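Local coordinates for protein TbpB (Actinobacillus pleuropneumoniae, PDB 3HOL) that probably binds host transferrin at the bacterial surface, as a lipoprotein part of the receptor through which the bacterium acquires iron, at residues V299-I307 against I320-A329; I52-Y62 against G101-S109. One frame throughout, in Å; residues are numbered along the deposited sequence.

Contact 1: residues V299-I307 against I320-A329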
ATOM      1  N   VAL A 299      -7.940  -4.451  -3.607  1.00 16.74           N
ATOM      2  CA  VAL A 299      -7.105  -3.898  -4.664  1.00 16.17           C
ATOM      3  C   VAL A 299      -5.847  -4.759  -4.701  1.00 15.48           C
ATOM      4  O   VAL A 299      -5.119  -4.900  -3.690  1.00 13.68           O
ATOM      5  CB  VAL A 299      -6.806  -2.405  -4.384  1.00 17.08           C
ATOM      6  CG1 VAL A 299      -5.751  -1.870  -5.331  1.00 15.25           C
ATOM      7  CG2 VAL A 299      -8.109  -1.555  -4.460  1.00 17.74           C
ATOM      8  N   LEU A 300      -5.606  -5.382  -5.840  1.00 14.78           N
ATOM      9  CA  LEU A 300      -4.457  -6.264  -5.964  1.00 15.57           C
ATOM     10  C   LEU A 300      -3.527  -5.602  -6.950  1.00 16.86           C
ATOM     11  O   LEU A 300      -3.925  -5.356  -8.104  1.00 17.87           O
ATOM     12  CB  LEU A 300      -4.928  -7.657  -6.451  1.00 15.54           C
ATOM     13  CG  LEU A 300      -3.855  -8.676  -6.816  1.00 16.87           C
ATOM     14  CD1 LEU A 300      -3.138  -9.185  -5.539  1.00 14.37           C
ATOM     15  CD2 LEU A 300      -4.461  -9.851  -7.608  1.00 15.84           C
ATOM     16  N   ILE A 301      -2.303  -5.288  -6.519  1.00 16.84           N
ATOM     17  CA  ILE A 301      -1.360  -4.574  -7.370  1.00 17.90           C
ATOM     18  C   ILE A 301      -0.382  -5.558  -7.985  1.00 19.03           C
ATOM     19  O   ILE A 301       0.426  -6.156  -7.288  1.00 18.41           O
ATOM     20  CB  ILE A 301      -0.604  -3.418  -6.579  1.00 17.63           C
ATOM     21  CG1 ILE A 301      -1.627  -2.507  -5.850  1.00 17.49           C
ATOM     22  CG2 ILE A 301       0.306  -2.597  -7.513  1.00 18.66           C
ATOM     23  CD1 ILE A 301      -1.030  -1.232  -5.171  1.00 14.94           C
ATOM     24  N   ILE A 302      -0.431  -5.702  -9.309  1.00 21.05           N
ATOM     25  CA  ILE A 302       0.475  -6.629 -10.007  1.00 22.53           C
ATOM     26  C   ILE A 302       1.394  -5.870 -10.935  1.00 23.77           C
ATOM     27  O   ILE A 302       0.927  -5.135 -11.823  1.00 23.93           O
ATOM     28  CB  ILE A 302      -0.282  -7.735 -10.831  1.00 23.01           C
ATOM     29  CG1 ILE A 302      -1.275  -8.513  -9.957  1.00 22.70           C
ATOM     30  CG2 ILE A 302       0.749  -8.689 -11.577  1.00 24.40           C
ATOM     31  CD1 ILE A 302      -0.671  -9.168  -8.710  1.00 19.71           C
ATOM     32  N   ASP A 303       2.700  -6.061 -10.726  1.00 24.90           N
ATOM     33  CA  ASP A 303       3.740  -5.388 -11.496  1.00 25.70           C
ATOM     34  C   ASP A 303       3.371  -3.918 -11.707  1.00 26.17           C
ATOM     35  O   ASP A 303       3.414  -3.405 -12.841  1.00 25.72           O
ATOM     36  CB  ASP A 303       3.985  -6.122 -12.832  1.00 26.72           C
ATOM     37  CG  ASP A 303       5.092  -5.495 -13.650  1.00 27.96           C
ATOM     38  OD1 ASP A 303       6.067  -4.969 -13.054  1.00 30.94           O
ATOM     39  OD2 ASP A 303       4.978  -5.523 -14.897  1.00 30.53           O
ATOM     40  N   GLY A 304       2.973  -3.267 -10.613  1.00 25.76           N
ATOM     41  CA  GLY A 304       2.688  -1.834 -10.606  1.00 26.38           C
ATOM     42  C   GLY A 304       1.252  -1.446 -10.907  1.00 26.97           C
ATOM     43  O   GLY A 304       0.831  -0.338 -10.560  1.00 27.22           O
ATOM     44  N   LYS A 305       0.486  -2.340 -11.537  1.00 27.01           N
ATOM     45  CA  LYS A 305      -0.893  -2.012 -11.967  1.00 27.17           C
ATOM     46  C   LYS A 305      -1.977  -2.516 -10.985  1.00 26.77           C
ATOM     47  O   LYS A 305      -1.936  -3.668 -10.530  1.00 26.22           O
ATOM     48  CB  LYS A 305      -1.145  -2.545 -13.385  1.00 27.27           C
ATOM     49  CG  LYS A 305      -2.544  -2.219 -14.010  1.00 29.73           C
ATOM     50  CD  LYS A 305      -2.509  -2.361 -15.552  1.00 31.79           C
ATOM     51  CE  LYS A 305      -3.884  -2.208 -16.216  1.00 34.54           C
ATOM     52  NZ  LYS A 305      -4.446  -0.815 -16.184  1.00 34.63           N
ATOM     53  N   LYS A 306      -2.934  -1.642 -10.677  1.00 25.90           N
ATOM     54  CA  LYS A 306      -4.015  -1.934  -9.750  1.00 25.97           C
ATOM     55  C   LYS A 306      -5.112  -2.778 -10.407  1.00 26.31           C
ATOM     56  O   LYS A 306      -5.643  -2.395 -11.458  1.00 26.52           O
ATOM     57  CB  LYS A 306      -4.629  -0.632  -9.212  1.00 26.00           C
ATOM     58  CG  LYS A 306      -3.797   0.066  -8.113  1.00 25.07           C
ATOM     59  CD  LYS A 306      -4.368   1.421  -7.692  1.00 26.93           C
ATOM     60  CE  LYS A 306      -3.523   2.035  -6.545  1.00 26.01           C
ATOM     61  NZ  LYS A 306      -4.113   3.299  -5.999  1.00 26.57           N
ATOM     62  N   ILE A 307      -5.460  -3.897  -9.786  1.00 25.14           N
ATOM     63  CA  ILE A 307      -6.619  -4.699 -10.193  1.00 25.30           C
ATOM     64  C   ILE A 307      -7.692  -4.580  -9.103  1.00 25.23           C
ATOM     65  O   ILE A 307      -7.414  -4.854  -7.935  1.00 23.67           O
ATOM     66  CB  ILE A 307      -6.237  -6.185 -10.423  1.00 25.60           C
ATOM     67  CG1 ILE A 307      -5.031  -6.290 -11.365  1.00 25.64           C
ATOM     68  CG2 ILE A 307      -7.418  -6.979 -10.946  1.00 25.71           C
ATOM     69  CD1 ILE A 307      -4.540  -7.719 -11.620  1.00 26.64           C
ATOM     70  N   ILE A 320      -6.059  -9.068 -17.278  1.00 34.67           N
ATOM     71  CA  ILE A 320      -5.547  -7.703 -17.389  1.00 35.41           C
ATOM     72  C   ILE A 320      -4.172  -7.724 -18.059  1.00 35.89           C
ATOM     73  O   ILE A 320      -3.360  -8.590 -17.753  1.00 34.94           O
ATOM     74  CB  ILE A 320      -5.436  -7.010 -15.982  1.00 35.72           C
ATOM     75  CG1 ILE A 320      -6.682  -7.261 -15.103  1.00 35.63           C
ATOM     76  CG2 ILE A 320      -5.147  -5.533 -16.127  1.00 34.76           C
ATOM     77  CD1 ILE A 320      -8.012  -6.633 -15.586  1.00 39.29           C
ATOM     78  N   GLU A 321      -3.940  -6.773 -18.974  1.00 37.07           N
ATOM     79  CA  GLU A 321      -2.650  -6.609 -19.651  1.00 38.87           C
ATOM     80  C   GLU A 321      -1.787  -5.667 -18.854  1.00 38.94           C
ATOM     81  O   GLU A 321      -2.203  -4.548 -18.536  1.00 39.14           O
ATOM     82  CB  GLU A 321      -2.803  -6.056 -21.078  1.00 39.41           C
ATOM     83  CG  GLU A 321      -2.622  -7.094 -22.176  1.00 42.20           C
ATOM     84  CD  GLU A 321      -3.845  -7.971 -22.330  1.00 46.23           C
ATOM     85  OE1 GLU A 321      -3.787  -8.960 -23.091  1.00 49.86           O
ATOM     86  OE2 GLU A 321      -4.878  -7.684 -21.682  1.00 48.38           O
ATOM     87  N   ILE A 322      -0.594  -6.139 -18.512  1.00 39.56           N
ATOM     88  CA  ILE A 322       0.350  -5.362 -17.708  1.00 40.16           C
ATOM     89  C   ILE A 322       1.733  -5.515 -18.308  1.00 39.89           C
ATOM     90  O   ILE A 322       2.322  -6.600 -18.254  1.00 39.64           O
ATOM     91  CB  ILE A 322       0.379  -5.804 -16.206  1.00 40.10           C
ATOM     92  CG1 ILE A 322      -1.042  -6.023 -15.653  1.00 41.54           C
ATOM     93  CG2 ILE A 322       1.149  -4.782 -15.381  1.00 40.41           C
ATOM     94  CD1 ILE A 322      -1.110  -6.539 -14.199  1.00 42.30           C
ATOM     95  N   ASN A 323       2.242  -4.422 -18.879  1.00 40.38           N
ATOM     96  CA  ASN A 323       3.589  -4.393 -19.466  1.00 41.02           C
ATOM     97  C   ASN A 323       3.783  -5.523 -20.506  1.00 40.82           C
ATOM     98  O   ASN A 323       4.812  -6.224 -20.510  1.00 40.50           O
ATOM     99  CB  ASN A 323       4.683  -4.429 -18.371  1.00 41.16           C
ATOM    100  CG  ASN A 323       4.712  -3.153 -17.497  1.00 43.16           C
ATOM    101  OD1 ASN A 323       5.702  -2.419 -17.487  1.00 45.58           O
ATOM    102  ND2 ASN A 323       3.645  -2.909 -16.749  1.00 43.56           N
ATOM    103  N   GLY A 324       2.768  -5.698 -21.357  1.00 40.97           N
ATOM    104  CA  GLY A 324       2.778  -6.696 -22.436  1.00 40.93           C
ATOM    105  C   GLY A 324       2.723  -8.152 -21.994  1.00 40.83           C
ATOM    106  O   GLY A 324       3.170  -9.036 -22.717  1.00 41.20           O
ATOM    107  N   LYS A 325       2.199  -8.403 -20.797  1.00 40.44           N
ATOM    108  CA  LYS A 325       1.927  -9.765 -20.319  1.00 39.65           C
ATOM    109  C   LYS A 325       0.462  -9.818 -19.954  1.00 38.61           C
ATOM    110  O   LYS A 325      -0.097  -8.832 -19.489  1.00 38.35           O
ATOM    111  CB  LYS A 325       2.778 -10.118 -19.095  1.00 40.05           C
ATOM    112  CG  LYS A 325       4.260  -9.792 -19.259  1.00 41.17           C
ATOM    113  CD  LYS A 325       5.136 -10.655 -18.371  1.00 42.20           C
ATOM    114  CE  LYS A 325       6.600 -10.277 -18.544  1.00 42.50           C
ATOM    115  NZ  LYS A 325       7.483 -11.468 -18.436  1.00 44.69           N
ATOM    116  N   THR A 326      -0.185 -10.950 -20.202  1.00 37.54           N
ATOM    117  CA  THR A 326      -1.612 -11.027 -19.922  1.00 36.24           C
ATOM    118  C   THR A 326      -1.823 -11.820 -18.628  1.00 35.17           C
ATOM    119  O   THR A 326      -1.663 -13.056 -18.573  1.00 34.83           O
ATOM    120  CB  THR A 326      -2.416 -11.598 -21.088  1.00 36.19           C
ATOM    121  OG1 THR A 326      -2.248 -13.010 -21.104  1.00 38.06           O
ATOM    122  CG2 THR A 326      -1.904 -11.052 -22.396  1.00 36.06           C
ATOM    123  N   MET A 327      -2.162 -11.072 -17.578  1.00 33.80           N
ATOM    124  CA  MET A 327      -2.279 -11.628 -16.231  1.00 31.49           C
ATOM    125  C   MET A 327      -3.723 -11.995 -15.953  1.00 30.14           C
ATOM    126  O   MET A 327      -4.633 -11.287 -16.372  1.00 28.83           O
ATOM    127  CB  MET A 327      -1.772 -10.626 -15.194  1.00 31.01           C
ATOM    128  CG  MET A 327      -0.308 -10.252 -15.352  1.00 31.96           C
ATOM    129  SD  MET A 327       0.832 -11.640 -15.478  1.00 31.99           S
ATOM    130  CE  MET A 327       0.754 -12.368 -13.826  1.00 33.12           C
ATOM    131  N   VAL A 328      -3.905 -13.113 -15.241  1.00 28.61           N
ATOM    132  CA  VAL A 328      -5.214 -13.630 -14.883  1.00 26.90           C
ATOM    133  C   VAL A 328      -5.279 -13.877 -13.369  1.00 25.63           C
ATOM    134  O   VAL A 328      -4.452 -14.600 -12.807  1.00 23.73           O
ATOM    135  CB  VAL A 328      -5.538 -14.957 -15.665  1.00 27.54           C
ATOM    136  CG1 VAL A 328      -7.013 -15.339 -15.528  1.00 26.82           C
ATOM    137  CG2 VAL A 328      -5.190 -14.808 -17.147  1.00 27.68           C
ATOM    138  N   ALA A 329      -6.264 -13.269 -12.723  1.00 24.38           N
ATOM    139  CA  ALA A 329      -6.469 -13.490 -11.297  1.00 24.25           C
ATOM    140  C   ALA A 329      -7.858 -14.044 -11.091  1.00 23.29           C
ATOM    141  O   ALA A 329      -8.800 -13.564 -11.692  1.00 24.30           O
ATOM    142  CB  ALA A 329      -6.270 -12.176 -10.496  1.00 22.55           C
TER
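Ile-322 reaches across from one beta hairpin into the side of another, its CD1 lying 3.7 Å from CB of Ile-302 and 3.4 Å from that residue's carbonyl O. The torsions explain this reach: CG1 stands opposite the carbonyl carbon (chi1 -44°) and CD1 continues in an extended chain (chi2 177°), which carries the methyl outward. Its other branch, CG2, lies against CB of Lys-305 at 3.8 Å. The Ile-302 and Ile-322 side chains cross at roughly a right angle.

Farther along, the Lys-305 chain runs out straight through chi3 and bends at chi4; its CE passes 3.6 Å from Ile-320 CG2, so the aliphatic part of the lysine is what packs here. The Ile-307 and Ile-320 side chains slide past each other in opposite directions, CD1 of Ile-307 coming 4.1 Å from CG1 of Ile-320. At the end of the hairpin away from its turn, where Leu-300 pairs with Ile-307, Leu-300 CD2 meets Ala-329 CB, also at 4.1 Å. Leu-300 also touches Phe-359 and Ala-329 touches Leu-344, both of the sheet to which strand 325-332 belongs.

Both hairpins turn through type I' turns, Ile-302 to Lys-305 and Ile-322 to Lys-325. Within the turns, Asp-303 OD2 and Asn-323 ND2 come within 3.5 Å, carboxylate and amide planes 50° apart, but the angle is too poor for a hydrogen bond. No hydrogen bond joins the two segments: within each hairpin the two strands pair with one another, and two C-lobe handle hairpins are held together by aliphatic packing.

Contact 2: residues I52-Y62 against G101-S109; sequences ITNGNLDDVPY and GYVYYKGNS
A loop that leaves strand 50-52 folds over strand 101-107 of a five-stranded antiparallel sheet, and the Lys-106 ammonium forms the polar centre of the contact. NZ donates to three backbone carbonyls of the loop: Asn-54 O at 3.0 Å, Asn-56 O at 2.9 Å and Asp-59 O at 2.7 Å. The approaches differ: NZ lies in the carbonyl plane of Asp-59, but well above those of Asn-54 and Asn-56. A bend at chi3 (73°) helps to bring the amine under the loop. Asn-56 O also accepts from Asp-59 N, which arrives from the opposite face.

The loop braces itself around this group. Asn-54 and Asn-56 each close an Asx turn, and Asn-54 ND2 gives a nearly straight bond (172°) to the anti lone pair of Asp-59 OD2. Just past the end of the strand, Asn-108 ND2 donates to Gly-55 O at 2.9 Å, with the acceptor close to the amide plane.

On the N-terminal side of Lys-106 the packing is aromatic. Pro-61 CD sits 3.6 Å above the centre of the Tyr-104 ring, a CH-pi contact, while Val-60 CG1 touches the same ring obliquely. Tyr-62 and Tyr-102 form an offset stack with centroids 3.9 Å apart and planes at 11°; the Tyr-62 hydroxyl is hydrogen-bonded to Glu-50.

Three carbonyl dipoles around one buried lysine would probably favour its charged form. One ammonium bridges three carbonyls spread over six residues of a loop without regular secondary structure.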
ATOM      1  N   ILE A  52       3.564   7.569  -9.688  1.00 12.74           N
ATOM      2  CA  ILE A  52       4.789   6.800  -9.808  1.00 12.61           C
ATOM      3  C   ILE A  52       4.542   5.334  -9.397  1.00 14.29           C
ATOM      4  O   ILE A  52       3.977   5.079  -8.315  1.00 12.91           O
ATOM      5  CB  ILE A  52       5.887   7.390  -8.885  1.00 11.67           C
ATOM      6  CG1 ILE A  52       6.259   8.794  -9.366  1.00 11.21           C
ATOM      7  CG2 ILE A  52       7.131   6.506  -8.903  1.00 10.84           C
ATOM      8  CD1 ILE A  52       7.325   9.534  -8.514  1.00  9.09           C
ATOM      9  N   THR A  53       5.002   4.402 -10.234  1.00 15.30           N
ATOM     10  CA  THR A  53       4.862   2.938 -10.007  1.00 17.84           C
ATOM     11  C   THR A  53       6.187   2.229  -9.682  1.00 19.83           C
ATOM     12  O   THR A  53       6.204   1.041  -9.366  1.00 22.98           O
ATOM     13  CB  THR A  53       4.204   2.254 -11.247  1.00 18.32           C
ATOM     14  OG1 THR A  53       5.036   2.422 -12.400  1.00 17.51           O
ATOM     15  CG2 THR A  53       2.861   2.865 -11.539  1.00 18.05           C
ATOM     16  N   ASN A  54       7.289   2.969  -9.757  1.00 20.79           N
ATOM     17  CA  ASN A  54       8.654   2.499  -9.506  1.00 21.22           C
ATOM     18  C   ASN A  54       9.021   2.984  -8.084  1.00 20.78           C
ATOM     19  O   ASN A  54       9.129   4.201  -7.872  1.00 21.81           O
ATOM     20  CB  ASN A  54       9.586   3.133 -10.578  1.00 20.99           C
ATOM     21  CG  ASN A  54      11.048   2.823 -10.371  1.00 24.84           C
ATOM     22  OD1 ASN A  54      11.408   2.080  -9.475  1.00 29.07           O
ATOM     23  ND2 ASN A  54      11.914   3.395 -11.219  1.00 27.52           N
ATOM     24  N   GLY A  55       9.185   2.051  -7.136  1.00 17.42           N
ATOM     25  CA  GLY A  55       9.640   2.359  -5.765  1.00 16.91           C
ATOM     26  C   GLY A  55      11.148   2.412  -5.540  1.00 16.21           C
ATOM     27  O   GLY A  55      11.587   2.558  -4.394  1.00 15.17           O
ATOM     28  N   ASN A  56      11.949   2.316  -6.613  1.00 14.60           N
ATOM     29  CA  ASN A  56      13.411   2.310  -6.458  1.00 14.84           C
ATOM     30  C   ASN A  56      13.864   3.728  -6.195  1.00 13.95           C
ATOM     31  O   ASN A  56      13.675   4.602  -7.041  1.00 12.49           O
ATOM     32  CB  ASN A  56      14.108   1.715  -7.721  1.00 16.54           C
ATOM     33  CG  ASN A  56      15.670   1.770  -7.666  1.00 21.37           C
ATOM     34  OD1 ASN A  56      16.292   2.335  -6.749  1.00 25.69           O
ATOM     35  ND2 ASN A  56      16.298   1.139  -8.666  1.00 29.06           N
ATOM     36  N   LEU A  57      14.485   3.939  -5.038  1.00 13.23           N
ATOM     37  CA  LEU A  57      14.909   5.271  -4.610  1.00 14.43           C
ATOM     38  C   LEU A  57      16.063   5.866  -5.415  1.00 14.86           C
ATOM     39  O   LEU A  57      16.277   7.078  -5.392  1.00 14.72           O
ATOM     40  CB  LEU A  57      15.245   5.281  -3.118  1.00 12.75           C
ATOM     41  CG  LEU A  57      14.104   4.732  -2.217  1.00 12.80           C
ATOM     42  CD1 LEU A  57      14.531   4.936  -0.775  1.00 10.57           C
ATOM     43  CD2 LEU A  57      12.712   5.428  -2.473  1.00  3.68           C
ATOM     44  N   ASP A  58      16.784   5.021  -6.134  1.00 16.19           N
ATOM     45  CA  ASP A  58      17.890   5.486  -6.943  1.00 17.34           C
ATOM     46  C   ASP A  58      17.444   6.007  -8.278  1.00 17.66           C
ATOM     47  O   ASP A  58      18.211   6.696  -8.944  1.00 18.77           O
ATOM     48  CB  ASP A  58      18.910   4.361  -7.108  1.00 17.63           C
ATOM     49  CG  ASP A  58      19.683   4.143  -5.843  1.00 20.32           C
ATOM     50  OD1 ASP A  58      20.128   5.144  -5.255  1.00 21.42           O
ATOM     51  OD2 ASP A  58      19.810   2.995  -5.404  1.00 23.08           O
ATOM     52  N   ASP A  59      16.230   5.662  -8.693  1.00 17.01           N
ATOM     53  CA  ASP A  59      15.694   6.244  -9.918  1.00 17.25           C
ATOM     54  C   ASP A  59      14.831   7.490  -9.642  1.00 15.94           C
ATOM     55  O   ASP A  59      13.722   7.380  -9.090  1.00 16.54           O
ATOM     56  CB  ASP A  59      14.841   5.224 -10.655  1.00 17.60           C
ATOM     57  CG  ASP A  59      15.620   3.979 -11.058  1.00 20.87           C
ATOM     58  OD1 ASP A  59      16.863   4.029 -11.233  1.00 23.16           O
ATOM     59  OD2 ASP A  59      14.960   2.941 -11.219  1.00 23.52           O
ATOM     60  N   VAL A  60      15.311   8.648 -10.057  1.00 14.35           N
ATOM     61  CA  VAL A  60      14.558   9.871  -9.923  1.00 15.30           C
ATOM     62  C   VAL A  60      13.655  10.035 -11.163  1.00 15.11           C
ATOM     63  O   VAL A  60      14.101   9.741 -12.277  1.00 12.86           O
ATOM     64  CB  VAL A  60      15.527  11.039  -9.741  1.00 16.14           C
ATOM     65  CG1 VAL A  60      14.814  12.300  -9.471  1.00 19.42           C
ATOM     66  CG2 VAL A  60      16.433  10.751  -8.520  1.00 16.85           C
ATOM     67  N   PRO A  61      12.382  10.476 -10.979  1.00 15.34           N
ATOM     68  CA  PRO A  61      11.540  10.675 -12.152  1.00 15.21           C
ATOM     69  C   PRO A  61      12.205  11.591 -13.201  1.00 15.55           C
ATOM     70  O   PRO A  61      12.812  12.593 -12.843  1.00 15.70           O
ATOM     71  CB  PRO A  61      10.295  11.359 -11.584  1.00 16.22           C
ATOM     72  CG  PRO A  61      10.236  11.010 -10.166  1.00 16.66           C
ATOM     73  CD  PRO A  61      11.649  10.719  -9.713  1.00 15.61           C
ATOM     74  N   TYR A  62      12.099  11.244 -14.482  1.00 15.49           N
ATOM     75  CA  TYR A  62      12.589  12.103 -15.579  1.00 15.98           C
ATOM     76  C   TYR A  62      14.089  12.367 -15.591  1.00 16.04           C
ATOM     77  O   TYR A  62      14.573  13.320 -16.217  1.00 13.93           O
ATOM     78  CB  TYR A  62      11.781  13.423 -15.621  1.00 16.55           C
ATOM     79  CG  TYR A  62      10.340  13.125 -15.991  1.00 17.97           C
ATOM     80  CD1 TYR A  62      10.016  12.756 -17.295  1.00 18.77           C
ATOM     81  CD2 TYR A  62       9.324  13.156 -15.032  1.00 20.29           C
ATOM     82  CE1 TYR A  62       8.697  12.447 -17.655  1.00 21.95           C
ATOM     83  CE2 TYR A  62       7.994  12.853 -15.366  1.00 21.65           C
ATOM     84  CZ  TYR A  62       7.698  12.496 -16.693  1.00 23.87           C
ATOM     85  OH  TYR A  62       6.409  12.188 -17.061  1.00 23.95           O
ATOM     86  N   GLY A 101      11.531  21.405 -15.074  1.00  9.42           N
ATOM     87  CA  GLY A 101      11.740  20.171 -14.317  1.00  9.36           C
ATOM     88  C   GLY A 101      10.502  19.684 -13.571  1.00  9.14           C
ATOM     89  O   GLY A 101       9.343  19.954 -13.977  1.00  6.94           O
ATOM     90  N   TYR A 102      10.753  18.962 -12.474  1.00  8.55           N
ATOM     91  CA  TYR A 102       9.726  18.197 -11.786  1.00  7.18           C
ATOM     92  C   TYR A 102       9.956  18.175 -10.284  1.00  7.08           C
ATOM     93  O   TYR A 102      11.100  18.305  -9.819  1.00  6.72           O
ATOM     94  CB  TYR A 102       9.700  16.738 -12.290  1.00  7.63           C
ATOM     95  CG  TYR A 102       9.500  16.619 -13.783  1.00 10.83           C
ATOM     96  CD1 TYR A 102       8.222  16.466 -14.303  1.00 11.80           C
ATOM     97  CD2 TYR A 102      10.593  16.686 -14.676  1.00 12.76           C
ATOM     98  CE1 TYR A 102       8.016  16.373 -15.663  1.00 17.45           C
ATOM     99  CE2 TYR A 102      10.383  16.609 -16.062  1.00 14.92           C
ATOM    100  CZ  TYR A 102       9.094  16.443 -16.526  1.00 17.42           C
ATOM    101  OH  TYR A 102       8.837  16.377 -17.882  1.00 19.79           O
ATOM    102  N   VAL A 103       8.859  17.989  -9.551  1.00  7.42           N
ATOM    103  CA  VAL A 103       8.876  17.829  -8.071  1.00  7.64           C
ATOM    104  C   VAL A 103       8.130  16.513  -7.791  1.00  7.81           C
ATOM    105  O   VAL A 103       7.074  16.231  -8.423  1.00  8.44           O
ATOM    106  CB  VAL A 103       8.218  19.047  -7.374  1.00  6.62           C
ATOM    107  CG1 VAL A 103       8.189  18.888  -5.812  1.00  7.57           C
ATOM    108  CG2 VAL A 103       8.980  20.379  -7.768  1.00  7.58           C
ATOM    109  N   TYR A 104       8.657  15.702  -6.869  1.00  8.56           N
ATOM    110  CA  TYR A 104       8.102  14.352  -6.643  1.00  7.68           C
ATOM    111  C   TYR A 104       8.294  13.839  -5.207  1.00  7.97           C
ATOM    112  O   TYR A 104       9.123  14.360  -4.424  1.00  7.35           O
ATOM    113  CB  TYR A 104       8.780  13.374  -7.609  1.00  8.17           C
ATOM    114  CG  TYR A 104      10.211  13.094  -7.205  1.00 10.09           C
ATOM    115  CD1 TYR A 104      10.528  11.963  -6.428  1.00 10.87           C
ATOM    116  CD2 TYR A 104      11.231  13.983  -7.526  1.00  9.20           C
ATOM    117  CE1 TYR A 104      11.825  11.736  -5.998  1.00 11.72           C
ATOM    118  CE2 TYR A 104      12.527  13.747  -7.125  1.00  7.77           C
ATOM    119  CZ  TYR A 104      12.806  12.629  -6.336  1.00  8.02           C
ATOM    120  OH  TYR A 104      14.087  12.377  -5.916  1.00 11.62           O
ATOM    121  N   TYR A 105       7.512  12.834  -4.841  1.00  6.90           N
ATOM    122  CA  TYR A 105       7.936  11.920  -3.756  1.00  8.25           C
ATOM    123  C   TYR A 105       7.699  10.513  -4.211  1.00  8.79           C
ATOM    124  O   TYR A 105       6.812  10.266  -5.050  1.00  7.59           O
ATOM    125  CB  TYR A 105       7.163  12.163  -2.458  1.00  7.51           C
ATOM    126  CG  TYR A 105       5.769  11.507  -2.373  1.00  9.77           C
ATOM    127  CD1 TYR A 105       5.594  10.230  -1.797  1.00  6.50           C
ATOM    128  CD2 TYR A 105       4.630  12.201  -2.798  1.00  9.50           C
ATOM    129  CE1 TYR A 105       4.310   9.622  -1.715  1.00  6.81           C
ATOM    130  CE2 TYR A 105       3.327  11.626  -2.686  1.00  6.05           C
ATOM    131  CZ  TYR A 105       3.197  10.332  -2.121  1.00 10.25           C
ATOM    132  OH  TYR A 105       1.972   9.749  -2.024  1.00  6.58           O
ATOM    133  N   LYS A 106       8.430   9.570  -3.601  1.00  9.34           N
ATOM    134  CA  LYS A 106       8.114   8.168  -3.772  1.00  9.26           C
ATOM    135  C   LYS A 106       8.596   7.362  -2.575  1.00  9.99           C
ATOM    136  O   LYS A 106       9.376   7.860  -1.736  1.00 10.90           O
ATOM    137  CB  LYS A 106       8.772   7.630  -5.047  1.00  8.85           C
ATOM    138  CG  LYS A 106      10.329   7.779  -5.002  1.00 10.41           C
ATOM    139  CD  LYS A 106      11.044   6.815  -5.950  1.00 16.04           C
ATOM    140  CE  LYS A 106      10.903   7.185  -7.379  1.00 15.70           C
ATOM    141  NZ  LYS A 106      11.447   6.084  -8.273  1.00 17.07           N
ATOM    142  N   GLY A 107       8.104   6.134  -2.496  1.00  9.67           N
ATOM    143  CA  GLY A 107       8.513   5.173  -1.461  1.00  9.34           C
ATOM    144  C   GLY A 107       8.357   3.739  -1.919  1.00  9.42           C
ATOM    145  O   GLY A 107       7.649   3.453  -2.895  1.00  8.07           O
ATOM    146  N   ASN A 108       8.994   2.811  -1.201  1.00  8.65           N
ATOM    147  CA  ASN A 108       8.725   1.403  -1.431  1.00  9.99           C
ATOM    148  C   ASN A 108       8.425   0.736  -0.098  1.00  9.71           C
ATOM    149  O   ASN A 108       8.651   1.334   0.961  1.00  8.02           O
ATOM    150  CB  ASN A 108       9.933   0.710  -2.095  1.00 10.27           C
ATOM    151  CG  ASN A 108      11.195   0.824  -1.265  1.00 12.77           C
ATOM    152  OD1 ASN A 108      11.299   0.235  -0.202  1.00 12.24           O
ATOM    153  ND2 ASN A 108      12.168   1.604  -1.758  1.00 11.88           N
ATOM    154  N   SER A 109       7.924  -0.487  -0.155  1.00  9.12           N
ATOM    155  CA  SER A 109       7.551  -1.247   1.056  1.00 10.08           C
ATOM    156  C   SER A 109       6.486  -0.546   1.930  1.00 10.49           C
ATOM    157  O   SER A 109       6.727  -0.301   3.117  1.00  9.61           O
ATOM    158  CB  SER A 109       8.818  -1.593   1.860  1.00 11.55           C
ATOM    159  OG  SER A 109       8.445  -2.346   3.000  1.00 16.52           O
TER

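In the fold
Contact 2 precedes contact 1 along the chain, and their centres lie about 20 Å apart, each about 15 Å from the centre of the chain. They touch where Gly-304 O, in the turn of the 299-307 hairpin, packs 3.9 Å from Thr-53 CG2 at the start of the 52-62 loop. The same hairpin also meets the chain near strand 29-33, through a hydrogen bond from Lys-306 NZ to Pro-26 O; strand 29-33 lies between 50-52 and 101-107 in the sheet of contact 2. The hairpin of contact 1 thus sits between its handle partner and the loop of contact 2, touching both, the loop by the one packing contact at Thr-53.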